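Local coordinates for glutamine amidotransferase type-2 domain-containing protein (Pseudomonas aeruginosa PAO1, PDB 1TE5), which is of unknown function but probably acts as a class-II (Ntn-type) glutamine amidotransferase, releasing ammonia from glutamine for transfer to an acceptor, at residues F17-L22 and P31-W36; V169-I174 and T182-K187. All blocks are in the same frame, centred on the assembly; numbering follows the deposited sequence.

Interaction 1 (F17-L22 and P31-W36)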
# COMPACT_ATOMS: atom_id res chain seq x y z
N PHE A 17 -10.15 -1.47 -14.89
CA PHE A 17 -11.30 -1.57 -14.02
C PHE A 17 -12.13 -0.34 -14.27
O PHE A 17 -11.61 0.77 -14.29
CB PHE A 17 -10.88 -1.59 -12.55
CG PHE A 17 -10.38 -2.92 -12.09
CD1 PHE A 17 -9.07 -3.31 -12.37
CD2 PHE A 17 -11.21 -3.78 -11.37
CE1 PHE A 17 -8.59 -4.55 -11.94
CE2 PHE A 17 -10.74 -5.02 -10.94
CZ PHE A 17 -9.43 -5.40 -11.22
N SER A 18 -13.42 -0.56 -14.49
CA SER A 18 -14.36 0.52 -14.71
C SER A 18 -15.49 0.33 -13.72
O SER A 18 -16.28 -0.61 -13.87
CB SER A 18 -14.91 0.50 -16.14
OG SER A 18 -13.92 0.84 -17.10
N PHE A 19 -15.48 1.10 -12.64
CA PHE A 19 -16.57 1.04 -11.68
C PHE A 19 -17.69 1.90 -12.25
O PHE A 19 -17.46 3.06 -12.62
CB PHE A 19 -16.14 1.59 -10.32
CG PHE A 19 -15.35 0.63 -9.50
CD1 PHE A 19 -15.99 -0.21 -8.59
CD2 PHE A 19 -13.96 0.55 -9.64
CE1 PHE A 19 -15.26 -1.12 -7.83
CE2 PHE A 19 -13.22 -0.36 -8.88
CZ PHE A 19 -13.87 -1.20 -7.98
N THR A 20 -18.86 1.31 -12.44
CA THR A 20 -19.99 2.09 -12.94
C THR A 20 -20.29 3.09 -11.82
O THR A 20 -20.36 2.70 -10.65
CB THR A 20 -21.26 1.21 -13.21
OG1 THR A 20 -21.02 0.30 -14.29
CG2 THR A 20 -22.46 2.09 -13.58
N GLY A 21 -20.37 4.37 -12.18
CA GLY A 21 -20.66 5.39 -11.19
C GLY A 21 -21.96 5.08 -10.47
O GLY A 21 -22.83 4.40 -11.02
N LEU A 22 -22.08 5.53 -9.22
CA LEU A 22 -23.27 5.31 -8.42
C LEU A 22 -24.57 5.71 -9.15
O LEU A 22 -24.57 6.62 -9.99
CB LEU A 22 -23.17 6.12 -7.12
CG LEU A 22 -21.92 5.90 -6.28
CD1 LEU A 22 -21.83 6.97 -5.23
CD2 LEU A 22 -21.99 4.53 -5.64
N PRO A 31 -27.34 4.70 -3.55
CA PRO A 31 -26.69 5.92 -3.12
C PRO A 31 -25.29 5.56 -2.59
O PRO A 31 -24.37 6.36 -2.64
CB PRO A 31 -27.62 6.44 -2.03
CG PRO A 31 -28.15 5.18 -1.43
CD PRO A 31 -28.47 4.36 -2.66
N HIS A 32 -25.11 4.30 -2.18
CA HIS A 32 -23.82 3.84 -1.65
C HIS A 32 -23.10 2.82 -2.55
O HIS A 32 -23.67 2.33 -3.52
CB HIS A 32 -24.03 3.19 -0.29
CG HIS A 32 -24.46 1.76 -0.38
ND1 HIS A 32 -25.48 1.34 -1.21
CD2 HIS A 32 -23.97 0.65 0.21
CE1 HIS A 32 -25.59 0.03 -1.13
NE2 HIS A 32 -24.69 -0.42 -0.28
N ARG A 33 -21.89 2.44 -2.14
CA ARG A 33 -21.05 1.47 -2.83
C ARG A 33 -20.37 0.55 -1.83
O ARG A 33 -19.88 0.99 -0.80
CB ARG A 33 -19.95 2.17 -3.65
CG ARG A 33 -19.01 1.22 -4.37
CD ARG A 33 -17.83 1.96 -4.98
NE ARG A 33 -18.26 3.05 -5.85
CZ ARG A 33 -18.67 2.89 -7.10
NH1 ARG A 33 -19.06 3.93 -7.81
NH2 ARG A 33 -18.68 1.68 -7.65
N ASP A 34 -20.37 -0.75 -2.13
CA ASP A 34 -19.73 -1.72 -1.26
C ASP A 34 -18.22 -1.66 -1.38
O ASP A 34 -17.67 -1.46 -2.46
CB ASP A 34 -20.19 -3.14 -1.59
CG ASP A 34 -21.44 -3.56 -0.84
OD1 ASP A 34 -22.04 -4.59 -1.22
OD2 ASP A 34 -21.83 -2.88 0.13
N GLY A 35 -17.55 -1.91 -0.26
CA GLY A 35 -16.09 -1.89 -0.20
C GLY A 35 -15.36 -2.75 -1.23
O GLY A 35 -15.83 -3.82 -1.62
N TRP A 36 -14.19 -2.28 -1.66
CA TRP A 36 -13.41 -3.01 -2.66
C TRP A 36 -11.91 -2.89 -2.43
O TRP A 36 -11.46 -2.04 -1.67
CB TRP A 36 -13.76 -2.48 -4.06
CG TRP A 36 -13.50 -1.01 -4.19
CD1 TRP A 36 -14.30 0.00 -3.74
CD2 TRP A 36 -12.33 -0.39 -4.72
NE1 TRP A 36 -13.69 1.22 -3.96
CE2 TRP A 36 -12.48 1.01 -4.56
CE3 TRP A 36 -11.16 -0.88 -5.32
CZ2 TRP A 36 -11.51 1.92 -4.96
CZ3 TRP A 36 -10.20 0.03 -5.72
CH2 TRP A 36 -10.38 1.41 -5.54
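F19, the last residue of strand 12-19, reaches across to both R33 and W36. Its CG lies anti to its own carbonyl carbon (chi1 -80°), which brings the CZ end of the ring over one face of the W36 indole, offset toward the rim: CZ stands 3.7 Å from W36 CD2. The two ring planes meet at 49°, an oblique pairing. Along another part of the same phenyl ring, CD1 comes within 3.4 Å of R33 NH2, with the guanidinium plane almost perpendicular to the ring. A large aromatic suits this place because it can touch an indole and an arginine together.

T20 contributes through its backbone. R33 NH1 gives its carbonyl oxygen a weak hydrogen bond, 3.4 Å from NH1 to O, and the oxygen lies at the edge of the guanidinium, in its plane. The stronger partner of NH1 is D57, whose carboxylate forms a salt bridge with it and also accepts the backbone N-H of L22. G21 passes the edge of the guanidinium with its CA. L22 then lays CD2 over one guanidinium face, 3.7 Å from R33 NH1, while the same methyl is 3.5 Å from H32 O and CD1 approaches P31 O. R33 gets there by an extended chain that bends at chi3 (-55°), turning its head between F19 and L22.

The contact thus joins the end of strand 12-19, in the four-stranded sheet, to the loop leading into strand 35-42 of the seven-stranded one and to W36 on that strand. Helix 59-66 touches both F19 and W36, and strands 45-51 and 73-80 also pack on the indole.

Interaction 2 (V169-I174 and T182-K187); sequences VFNALI and TFCSSK
This is the antiparallel pairing of a beta hairpin, strands 171-175 and 180-183, in the middle of a six-stranded sheet, continued past the end of strand 180-183 by an asparagine, at the start of the partner strand, that binds backbone amides. A172 and F183 form the hydrogen-bonded pair, with A172 N to F183 O at 3.0 Å and F183 N to A172 O at 3.1 Å. Next to it, L173 and T182 are a non-hydrogen-bonded pair; on their face L173 CD2 meets T182 CG2 at 3.9 Å, methyl against methyl.

Where the chain leaves strand 180-183, N171 takes over. With CG anti to its carbonyl carbon (chi1 -60°), its OD1 accepts from S185 N and S186 N, each 2.8 Å away and each bond nearly straight. S185 N stands well above the amide plane, S186 N only 18° from it. The other end of the amide, ND2, donates to N108 O on strand 101-108, so the group is held at both ends and its flip is fixed.

F170 and F183 cross at about a right angle, CD2 to CD2 at 4.1 Å, and helix 150-165 packs on both rings. F170 O meets the edge of the F183 ring, 3.1 Å from CD2, and has no hydrogen-bonding partner.

An asparagine suits position 171 because its neutral amide can accept and donate at once, satisfying main-chain N-H groups and a carbonyl where regular strand pairing ends.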
# COMPACT_ATOMS: atom_id res chain seq x y z
N VAL A 169 -16.64 -20.54 6.11
CA VAL A 169 -16.30 -20.43 4.69
C VAL A 169 -14.93 -19.77 4.55
O VAL A 169 -14.71 -18.67 5.07
CB VAL A 169 -17.33 -19.57 3.91
CG1 VAL A 169 -16.89 -19.41 2.45
CG2 VAL A 169 -18.72 -20.19 3.99
N PHE A 170 -14.02 -20.42 3.83
CA PHE A 170 -12.70 -19.85 3.63
C PHE A 170 -12.19 -19.92 2.20
O PHE A 170 -11.41 -20.80 1.85
CB PHE A 170 -11.68 -20.48 4.59
CG PHE A 170 -10.39 -19.70 4.67
CD1 PHE A 170 -10.34 -18.48 5.35
CD2 PHE A 170 -9.23 -20.18 4.07
CE1 PHE A 170 -9.16 -17.75 5.42
CE2 PHE A 170 -8.05 -19.45 4.13
CZ PHE A 170 -8.01 -18.24 4.81
N ASN A 171 -12.68 -19.01 1.37
CA ASN A 171 -12.23 -18.92 -0.01
C ASN A 171 -11.14 -17.87 0.10
O ASN A 171 -11.36 -16.81 0.69
CB ASN A 171 -13.37 -18.43 -0.91
CG ASN A 171 -14.57 -19.35 -0.87
OD1 ASN A 171 -14.52 -20.48 -1.34
ND2 ASN A 171 -15.67 -18.87 -0.29
N ALA A 172 -9.95 -18.16 -0.42
CA ALA A 172 -8.85 -17.20 -0.31
C ALA A 172 -7.90 -17.15 -1.48
O ALA A 172 -7.82 -18.09 -2.27
CB ALA A 172 -8.08 -17.47 0.98
N LEU A 173 -7.23 -16.02 -1.61
CA LEU A 173 -6.23 -15.80 -2.65
C LEU A 173 -5.01 -15.25 -1.92
O LEU A 173 -5.12 -14.32 -1.11
CB LEU A 173 -6.71 -14.77 -3.67
CG LEU A 173 -8.04 -14.99 -4.40
CD1 LEU A 173 -8.27 -13.82 -5.34
CD2 LEU A 173 -8.03 -16.31 -5.16
N ILE A 174 -3.86 -15.87 -2.16
CA ILE A 174 -2.61 -15.45 -1.52
C ILE A 174 -1.52 -15.39 -2.58
O ILE A 174 -1.50 -16.19 -3.51
CB ILE A 174 -2.21 -16.42 -0.40
CG1 ILE A 174 -3.38 -16.57 0.59
CG2 ILE A 174 -0.98 -15.91 0.32
CD1 ILE A 174 -3.24 -17.72 1.53
N THR A 182 -4.54 -20.30 -4.60
CA THR A 182 -6.01 -20.19 -4.46
C THR A 182 -6.49 -21.36 -3.60
O THR A 182 -5.89 -22.44 -3.56
CB THR A 182 -6.84 -20.24 -5.77
OG1 THR A 182 -6.88 -21.58 -6.29
CG2 THR A 182 -6.24 -19.35 -6.79
N PHE A 183 -7.56 -21.12 -2.89
CA PHE A 183 -8.19 -22.10 -2.02
C PHE A 183 -9.70 -21.90 -2.08
O PHE A 183 -10.19 -20.80 -1.86
CB PHE A 183 -7.71 -22.00 -0.57
CG PHE A 183 -8.22 -23.11 0.32
CD1 PHE A 183 -7.55 -24.33 0.37
CD2 PHE A 183 -9.37 -22.95 1.08
CE1 PHE A 183 -8.03 -25.36 1.17
CE2 PHE A 183 -9.85 -23.98 1.88
CZ PHE A 183 -9.18 -25.18 1.92
N CYS A 184 -10.42 -22.98 -2.37
CA CYS A 184 -11.87 -22.92 -2.46
C CYS A 184 -12.55 -23.69 -1.34
O CYS A 184 -12.14 -24.80 -1.00
CB CYS A 184 -12.31 -23.47 -3.81
SG CYS A 184 -14.07 -23.77 -3.93
N SER A 185 -13.57 -23.08 -0.75
CA SER A 185 -14.33 -23.70 0.33
C SER A 185 -15.80 -23.72 -0.08
O SER A 185 -16.50 -24.72 0.09
CB SER A 185 -14.16 -22.89 1.62
OG SER A 185 -13.67 -23.69 2.68
N SER A 186 -16.25 -22.59 -0.61
CA SER A 186 -17.61 -22.39 -1.06
C SER A 186 -17.63 -22.49 -2.58
O SER A 186 -18.00 -23.52 -3.14
CB SER A 186 -18.09 -21.00 -0.62
OG SER A 186 -19.45 -20.77 -0.96
N LYS A 187 -17.21 -21.42 -3.23
CA LYS A 187 -17.15 -21.39 -4.68
C LYS A 187 -16.03 -20.48 -5.16
O LYS A 187 -15.74 -19.44 -4.56
CB LYS A 187 -18.48 -20.95 -5.29
CG LYS A 187 -19.12 -19.74 -4.63
CD LYS A 187 -20.18 -19.07 -5.52
CE LYS A 187 -21.25 -20.04 -6.03
NZ LYS A 187 -20.80 -20.89 -7.18

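In the fold
Interaction 2 lies closer to the centre of the chain and is mostly buried, whereas interaction 1 is partly buried and runs from a buried aromatic end out to the exposed P31. Their centres are 24 Å apart, the nearest atoms about 10 Å, and they share no strand. Interaction 2 pairs neighbouring strands of a single sheet, and main-chain amides and one side-chain amide do most of the bonding. Interaction 1 bridges two different sheets without strand pairing, so side chains must do the work: aromatic surface inside, then an arginine whose charge is met by D57. Both use a polar side chain to reach backbone just past a strand end, weakly in interaction 1 and with two short bonds in interaction 2.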